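Local coordinates for toll-like receptor 13 (PDB 4Z0C), which serves as an endosomal innate immune receptor that recognises and binds bacterial 23S rRNA and signals through MYD88 to NF-kappa-B, at residues L592-A596 and S597-N601; E616-P620 and D621-S625. One frame throughout, in Å; residues are numbered along the deposited sequence.

Interaction 1 (L592-A596 and S597-N601); sequences LYLNA and SLFQN
Asn595 and Ser597 meet in a local polar turn, backed by a small leucine contact between Leu594 and Leu598, where strand 592-594 ends and the chain enters the loop toward strand 607-609. The amide oxygen OD1 of Asn595 takes two bonds from one residue. Ser597 N reaches it at 2.8 Å, in the plane of the side-chain carbonyl and nearly straight (163° at the hydrogen), which makes an Asx turn; Ser597 OG donates to the same OD1 from 3.0 Å, tilted out of that plane. Asn595 CG lies anti to the backbone N (chi1 -179°), folding the amide back beside the following peptides. The bond of Asn595 ND2 to Asp567 O at the amide's other end fixes its rotation; Ser597 OG also hydrogen-bonds His569 NE2, its strongest partner. The backbone adds a type I turn, Leu598 N bonding to Asn595 O at 3.0 Å. This reversal comes at the end of LRR 23 in the leucine-rich-repeat solenoid, the receptor's predicted extracellular part, and Phe599 falls where the Toll-like receptor repeat pattern has a phenylalanine. A second type I turn follows, with Gln600 N on Ser597 O, and a water spans the bend, donating to Ala596 O (2.7 Å) and accepting from Phe599 N (3.0 Å). On the apolar side, Leu594 forks over two partners: its CD2 meets Leu598 CD2 at 3.6 Å, the two side chains crossing at a slant, while its CD1 comes obliquely to Phe599 CZ at 4.0 Å. Leu566 of the neighbouring strand packs against both leucines, and Tyr593 packs on a cytosine base of the bound RNA.

Interaction 2 (E616-P620 and D621-S625); sequences ESLVP and DMFSS
Apolar packing between Val619 and Met622, and between Leu618 and Phe623, carries this local contact round a turn in the loop between strands 607-609 and 631-633. The Met622 chain runs extended from the backbone and then bends at the sulfur (chi3 -89°), which brings its CE methyl back to Val619 CB at 3.7 Å; both valine methyls also lie close to CE. Leu618 approaches Phe623 differently, setting its branch point CG against the ring edge, near the ring plane, 3.7 Å from CE2, with the two side chains crossing at about a right angle. One face of the same ring carries Met622 CG, 3.9 Å above the plane and shifted toward the rim. The ring of Phe632 also meets it, the two planes at about 60°. Both segments lie in LRR 24, and Phe623 is consistent with the phenylalanine that leucine-rich repeats of Toll-like receptors place in the hydrophobic interior of the solenoid.

Among the polar contacts, one backbone bond closes a type II turn from Val619 to Met622: Met622 N reaches Val619 O at 3.1 Å. Pro620 and Asp621 occupy the turn's corners, Asp621 with the positive phi (62°) that a type II turn requires at its third position. Its carboxylate lies on the exposed side, where OD1 uses its anti lone pair to accept from Ser624 OG at 2.8 Å and also forms a salt bridge with Lys648 NZ; the lysine would probably stabilise the carboxylate's negative charge. Ser624 O accepts a hydrogen bond from Asn649 ND2, another tie to the chain that follows strand 631-633.

How the interactions relate
Interactions 1 and 2 occupy equivalent turns of successive repeats, LRR 23 and LRR 24, and stack along the solenoid with centres about 9 Å apart. Leu598 and Phe599 are buried in interaction 1, Met622 and Phe623 in interaction 2; exposed Val619, Pro620 and Asp621 make interaction 2 the more surface-lying. Met622 joins them: its CE methyl packs against Asn595 O at 3.3 Å, and the two phenylalanines touch, Phe599 CE2 lying 3.7 Å from Phe623 CE1. The polar chemistry differs. At 592-601 a neutral amide and a hydroxyl fasten a type I turn to the preceding repeat, near the bound RNA; at 616-625 a charged carboxylate at the corner of a type II turn binds a serine hydroxyl and a lysine.

Interaction 1 (L592-A596 and S597-N601)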
ATOM      1  N   LEU A 592     -14.166  -6.520  13.460  1.00 31.05           N
ATOM      2  CA  LEU A 592     -13.501  -7.177  14.582  1.00 26.00           C
ATOM      3  C   LEU A 592     -14.404  -8.213  15.211  1.00 27.73           C
ATOM      4  O   LEU A 592     -15.554  -7.926  15.504  1.00 26.20           O
ATOM      5  CB  LEU A 592     -13.137  -6.142  15.644  1.00 16.77           C
ATOM      6  CG  LEU A 592     -11.869  -6.287  16.499  1.00 29.16           C
ATOM      7  CD1 LEU A 592     -12.086  -5.644  17.877  1.00 22.64           C
ATOM      8  CD2 LEU A 592     -11.355  -7.709  16.623  1.00 31.72           C
ATOM      9  N   TYR A 593     -13.891  -9.424  15.381  1.00 24.43           N
ATOM     10  CA  TYR A 593     -14.557 -10.412  16.203  1.00 23.19           C
ATOM     11  C   TYR A 593     -13.560 -11.112  17.092  1.00 26.43           C
ATOM     12  O   TYR A 593     -12.557 -11.625  16.610  1.00 31.97           O
ATOM     13  CB  TYR A 593     -15.315 -11.446  15.368  1.00 20.43           C
ATOM     14  CG  TYR A 593     -16.129 -12.390  16.222  1.00 26.51           C
ATOM     15  CD1 TYR A 593     -15.563 -13.537  16.776  1.00 31.17           C
ATOM     16  CD2 TYR A 593     -17.458 -12.116  16.504  1.00 33.55           C
ATOM     17  CE1 TYR A 593     -16.311 -14.386  17.582  1.00 31.14           C
ATOM     18  CE2 TYR A 593     -18.208 -12.954  17.306  1.00 35.39           C
ATOM     19  CZ  TYR A 593     -17.633 -14.084  17.838  1.00 36.45           C
ATOM     20  OH  TYR A 593     -18.403 -14.907  18.625  1.00 48.38           O
ATOM     21  N   LEU A 594     -13.866 -11.156  18.386  1.00 28.85           N
ATOM     22  CA  LEU A 594     -13.050 -11.858  19.367  1.00 29.43           C
ATOM     23  C   LEU A 594     -13.948 -12.854  20.097  1.00 34.97           C
ATOM     24  O   LEU A 594     -14.980 -12.467  20.648  1.00 30.77           O
ATOM     25  CB  LEU A 594     -12.437 -10.867  20.370  1.00 21.97           C
ATOM     26  CG  LEU A 594     -11.643  -9.676  19.817  1.00 29.44           C
ATOM     27  CD1 LEU A 594     -11.235  -8.715  20.925  1.00 25.06           C
ATOM     28  CD2 LEU A 594     -10.412 -10.147  19.088  1.00 28.33           C
ATOM     29  N   ASN A 595     -13.591 -14.137  20.049  1.00 32.30           N
ATOM     30  CA  ASN A 595     -14.336 -15.169  20.758  1.00 28.96           C
ATOM     31  C   ASN A 595     -14.449 -14.776  22.226  1.00 34.02           C
ATOM     32  O   ASN A 595     -13.523 -14.183  22.790  1.00 33.88           O
ATOM     33  CB  ASN A 595     -13.641 -16.527  20.608  1.00 29.53           C
ATOM     34  CG  ASN A 595     -14.387 -17.669  21.312  1.00 35.84           C
ATOM     35  OD1 ASN A 595     -14.444 -17.723  22.545  1.00 36.08           O
ATOM     36  ND2 ASN A 595     -14.940 -18.600  20.526  1.00 37.69           N
ATOM     37  N   ALA A 596     -15.590 -15.086  22.835  1.00 32.51           N
ATOM     38  CA  ALA A 596     -15.861 -14.663  24.210  1.00 31.06           C
ATOM     39  C   ALA A 596     -14.753 -15.100  25.168  1.00 32.72           C
ATOM     40  O   ALA A 596     -14.410 -14.368  26.085  1.00 36.47           O
ATOM     41  CB  ALA A 596     -17.210 -15.178  24.677  1.00 26.16           C
ATOM     42  N   SER A 597     -14.168 -16.272  24.936  1.00 29.26           N
ATOM     43  CA  SER A 597     -13.124 -16.773  25.823  1.00 31.49           C
ATOM     44  C   SER A 597     -11.715 -16.719  25.220  1.00 35.54           C
ATOM     45  O   SER A 597     -10.828 -17.450  25.661  1.00 34.04           O
ATOM     46  CB  SER A 597     -13.451 -18.206  26.258  1.00 39.86           C
ATOM     47  OG  SER A 597     -13.763 -19.026  25.143  1.00 46.29           O
ATOM     48  N   LEU A 598     -11.511 -15.843  24.236  1.00 37.51           N
ATOM     49  CA  LEU A 598     -10.233 -15.735  23.519  1.00 36.88           C
ATOM     50  C   LEU A 598      -9.020 -15.426  24.416  1.00 35.65           C
ATOM     51  O   LEU A 598      -7.926 -15.956  24.195  1.00 29.23           O
ATOM     52  CB  LEU A 598     -10.345 -14.666  22.424  1.00 33.69           C
ATOM     53  CG  LEU A 598      -9.165 -14.479  21.465  1.00 32.30           C
ATOM     54  CD1 LEU A 598      -8.980 -15.700  20.580  1.00 21.23           C
ATOM     55  CD2 LEU A 598      -9.398 -13.239  20.640  1.00 29.82           C
ATOM     56  N   PHE A 599      -9.228 -14.590  25.433  1.00 35.58           N
ATOM     57  CA  PHE A 599      -8.144 -14.145  26.309  1.00 39.69           C
ATOM     58  C   PHE A 599      -7.877 -15.060  27.512  1.00 37.90           C
ATOM     59  O   PHE A 599      -7.115 -14.702  28.407  1.00 37.67           O
ATOM     60  CB  PHE A 599      -8.429 -12.736  26.836  1.00 39.46           C
ATOM     61  CG  PHE A 599      -8.507 -11.691  25.773  1.00 39.67           C
ATOM     62  CD1 PHE A 599      -7.521 -11.577  24.822  1.00 40.44           C
ATOM     63  CD2 PHE A 599      -9.581 -10.821  25.723  1.00 43.33           C
ATOM     64  CE1 PHE A 599      -7.608 -10.605  23.844  1.00 43.69           C
ATOM     65  CE2 PHE A 599      -9.668  -9.848  24.750  1.00 42.03           C
ATOM     66  CZ  PHE A 599      -8.682  -9.740  23.811  1.00 40.68           C
ATOM     67  N   GLN A 600      -8.501 -16.227  27.546  1.00 36.78           N
ATOM     68  CA  GLN A 600      -8.425 -17.085  28.732  1.00 39.88           C
ATOM     69  C   GLN A 600      -7.035 -17.524  29.155  1.00 42.57           C
ATOM     70  O   GLN A 600      -6.761 -17.667  30.341  1.00 49.49           O
ATOM     71  CB  GLN A 600      -9.290 -18.318  28.556  1.00 51.76           C
ATOM     72  CG  GLN A 600     -10.717 -18.103  28.966  1.00 67.50           C
ATOM     73  CD  GLN A 600     -11.488 -19.398  28.996  1.00 71.77           C
ATOM     74  OE1 GLN A 600     -11.228 -20.310  28.199  1.00 71.68           O
ATOM     75  NE2 GLN A 600     -12.423 -19.502  29.931  1.00 66.69           N
ATOM     76  N   ASN A 601      -6.149 -17.751  28.200  1.00 38.45           N
ATOM     77  CA  ASN A 601      -4.833 -18.256  28.563  1.00 37.48           C
ATOM     78  C   ASN A 601      -3.770 -17.177  28.754  1.00 30.46           C
ATOM     79  O   ASN A 601      -2.635 -17.463  29.142  1.00 25.46           O
ATOM     80  CB  ASN A 601      -4.378 -19.297  27.555  1.00 44.34           C
ATOM     81  CG  ASN A 601      -4.761 -20.680  27.974  1.00 55.94           C
ATOM     82  OD1 ASN A 601      -5.925 -21.060  27.887  1.00 52.26           O
ATOM     83  ND2 ASN A 601      -3.794 -21.439  28.468  1.00 69.24           N
TER
HETATM   84  O   HOH W   1     -11.857 -13.779  26.576  1.00 36.11           O

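Interaction 2 (E616-P620 and D621-S625)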
ATOM      1  N   GLU A 616     -19.007  -0.743  20.425  1.00 37.96           N
ATOM      2  CA  GLU A 616     -20.236  -0.176  20.976  1.00 39.19           C
ATOM      3  C   GLU A 616     -20.562  -0.728  22.381  1.00 33.97           C
ATOM      4  O   GLU A 616     -21.208  -0.061  23.192  1.00 35.65           O
ATOM      5  CB  GLU A 616     -21.399  -0.394  19.996  1.00 51.14           C
ATOM      6  CG  GLU A 616     -22.178   0.877  19.706  1.00 67.56           C
ATOM      7  CD  GLU A 616     -21.771   1.513  18.383  1.00 73.05           C
ATOM      8  OE1 GLU A 616     -20.975   0.881  17.663  1.00 80.37           O
ATOM      9  OE2 GLU A 616     -22.214   2.647  18.075  1.00 69.36           O
ATOM     10  N   SER A 617     -20.072  -1.931  22.661  1.00 28.48           N
ATOM     11  CA  SER A 617     -20.300  -2.620  23.929  1.00 31.55           C
ATOM     12  C   SER A 617     -19.086  -3.482  24.228  1.00 30.48           C
ATOM     13  O   SER A 617     -18.214  -3.643  23.381  1.00 29.93           O
ATOM     14  CB  SER A 617     -21.523  -3.545  23.840  1.00 38.77           C
ATOM     15  OG  SER A 617     -22.610  -2.898  23.214  1.00 52.96           O
ATOM     16  N   LEU A 618     -19.055  -4.069  25.419  1.00 36.20           N
ATOM     17  CA  LEU A 618     -18.000  -5.006  25.789  1.00 41.75           C
ATOM     18  C   LEU A 618     -18.577  -6.406  26.054  1.00 42.08           C
ATOM     19  O   LEU A 618     -19.678  -6.540  26.579  1.00 38.19           O
ATOM     20  CB  LEU A 618     -17.258  -4.481  27.017  1.00 38.31           C
ATOM     21  CG  LEU A 618     -15.878  -3.801  26.886  1.00 44.01           C
ATOM     22  CD1 LEU A 618     -15.681  -3.027  25.569  1.00 36.87           C
ATOM     23  CD2 LEU A 618     -15.640  -2.894  28.106  1.00 33.68           C
ATOM     24  N   VAL A 619     -17.859  -7.445  25.642  1.00 42.98           N
ATOM     25  CA  VAL A 619     -18.299  -8.824  25.861  1.00 38.86           C
ATOM     26  C   VAL A 619     -18.097  -9.230  27.325  1.00 44.45           C
ATOM     27  O   VAL A 619     -16.976  -9.141  27.835  1.00 45.86           O
ATOM     28  CB  VAL A 619     -17.517  -9.805  24.946  1.00 42.69           C
ATOM     29  CG1 VAL A 619     -17.720 -11.238  25.391  1.00 50.82           C
ATOM     30  CG2 VAL A 619     -17.907  -9.624  23.469  1.00 30.68           C
ATOM     31  N   PRO A 620     -19.174  -9.693  28.003  1.00 44.54           N
ATOM     32  CA  PRO A 620     -19.114 -10.059  29.433  1.00 42.10           C
ATOM     33  C   PRO A 620     -18.060 -11.129  29.737  1.00 38.77           C
ATOM     34  O   PRO A 620     -17.969 -12.114  28.995  1.00 32.87           O
ATOM     35  CB  PRO A 620     -20.529 -10.598  29.728  1.00 36.32           C
ATOM     36  CG  PRO A 620     -21.397  -9.925  28.723  1.00 42.48           C
ATOM     37  CD  PRO A 620     -20.540  -9.815  27.463  1.00 42.09           C
ATOM     38  N   ASP A 621     -17.261 -10.908  30.785  1.00 31.20           N
ATOM     39  CA  ASP A 621     -16.196 -11.839  31.192  1.00 32.87           C
ATOM     40  C   ASP A 621     -15.076 -12.063  30.161  1.00 35.67           C
ATOM     41  O   ASP A 621     -14.293 -13.012  30.278  1.00 41.04           O
ATOM     42  CB  ASP A 621     -16.766 -13.190  31.657  1.00 43.78           C
ATOM     43  CG  ASP A 621     -17.394 -13.121  33.054  1.00 54.03           C
ATOM     44  OD1 ASP A 621     -16.762 -12.552  33.975  1.00 45.15           O
ATOM     45  OD2 ASP A 621     -18.505 -13.666  33.236  1.00 65.50           O
ATOM     46  N   MET A 622     -15.003 -11.214  29.145  1.00 26.95           N
ATOM     47  CA  MET A 622     -13.920 -11.336  28.177  1.00 32.46           C
ATOM     48  C   MET A 622     -12.536 -11.067  28.788  1.00 34.03           C
ATOM     49  O   MET A 622     -11.549 -11.699  28.417  1.00 32.28           O
ATOM     50  CB  MET A 622     -14.161 -10.414  26.983  1.00 33.88           C
ATOM     51  CG  MET A 622     -13.060 -10.459  25.943  1.00 35.06           C
ATOM     52  SD  MET A 622     -13.551  -9.650  24.413  1.00 35.61           S
ATOM     53  CE  MET A 622     -14.277 -11.062  23.582  1.00 27.84           C
ATOM     54  N   PHE A 623     -12.477 -10.158  29.751  1.00 29.40           N
ATOM     55  CA  PHE A 623     -11.193  -9.710  30.283  1.00 32.40           C
ATOM     56  C   PHE A 623     -10.901 -10.255  31.681  1.00 40.33           C
ATOM     57  O   PHE A 623      -9.814 -10.043  32.223  1.00 43.96           O
ATOM     58  CB  PHE A 623     -11.167  -8.176  30.299  1.00 24.24           C
ATOM     59  CG  PHE A 623     -11.624  -7.552  28.995  1.00 38.24           C
ATOM     60  CD1 PHE A 623     -10.858  -7.676  27.840  1.00 24.98           C
ATOM     61  CD2 PHE A 623     -12.803  -6.821  28.928  1.00 41.03           C
ATOM     62  CE1 PHE A 623     -11.279  -7.107  26.658  1.00 29.50           C
ATOM     63  CE2 PHE A 623     -13.212  -6.237  27.728  1.00 34.19           C
ATOM     64  CZ  PHE A 623     -12.453  -6.383  26.608  1.00 28.40           C
ATOM     65  N   SER A 624     -11.861 -11.002  32.224  1.00 42.66           N
ATOM     66  CA  SER A 624     -11.814 -11.519  33.594  1.00 40.31           C
ATOM     67  C   SER A 624     -10.671 -12.483  33.888  1.00 32.79           C
ATOM     68  O   SER A 624     -10.444 -12.807  35.033  1.00 40.37           O
ATOM     69  CB  SER A 624     -13.127 -12.225  33.936  1.00 47.81           C
ATOM     70  OG  SER A 624     -14.202 -11.319  33.869  1.00 57.59           O
ATOM     71  N   SER A 625      -9.971 -12.974  32.872  1.00 35.31           N
ATOM     72  CA  SER A 625      -8.850 -13.873  33.135  1.00 37.90           C
ATOM     73  C   SER A 625      -7.541 -13.106  33.212  1.00 34.80           C
ATOM     74  O   SER A 625      -6.526 -13.647  33.640  1.00 32.82           O
ATOM     75  CB  SER A 625      -8.734 -14.962  32.063  1.00 42.77           C
ATOM     76  OG  SER A 625      -9.678 -15.999  32.282  1.00 53.98           O
TER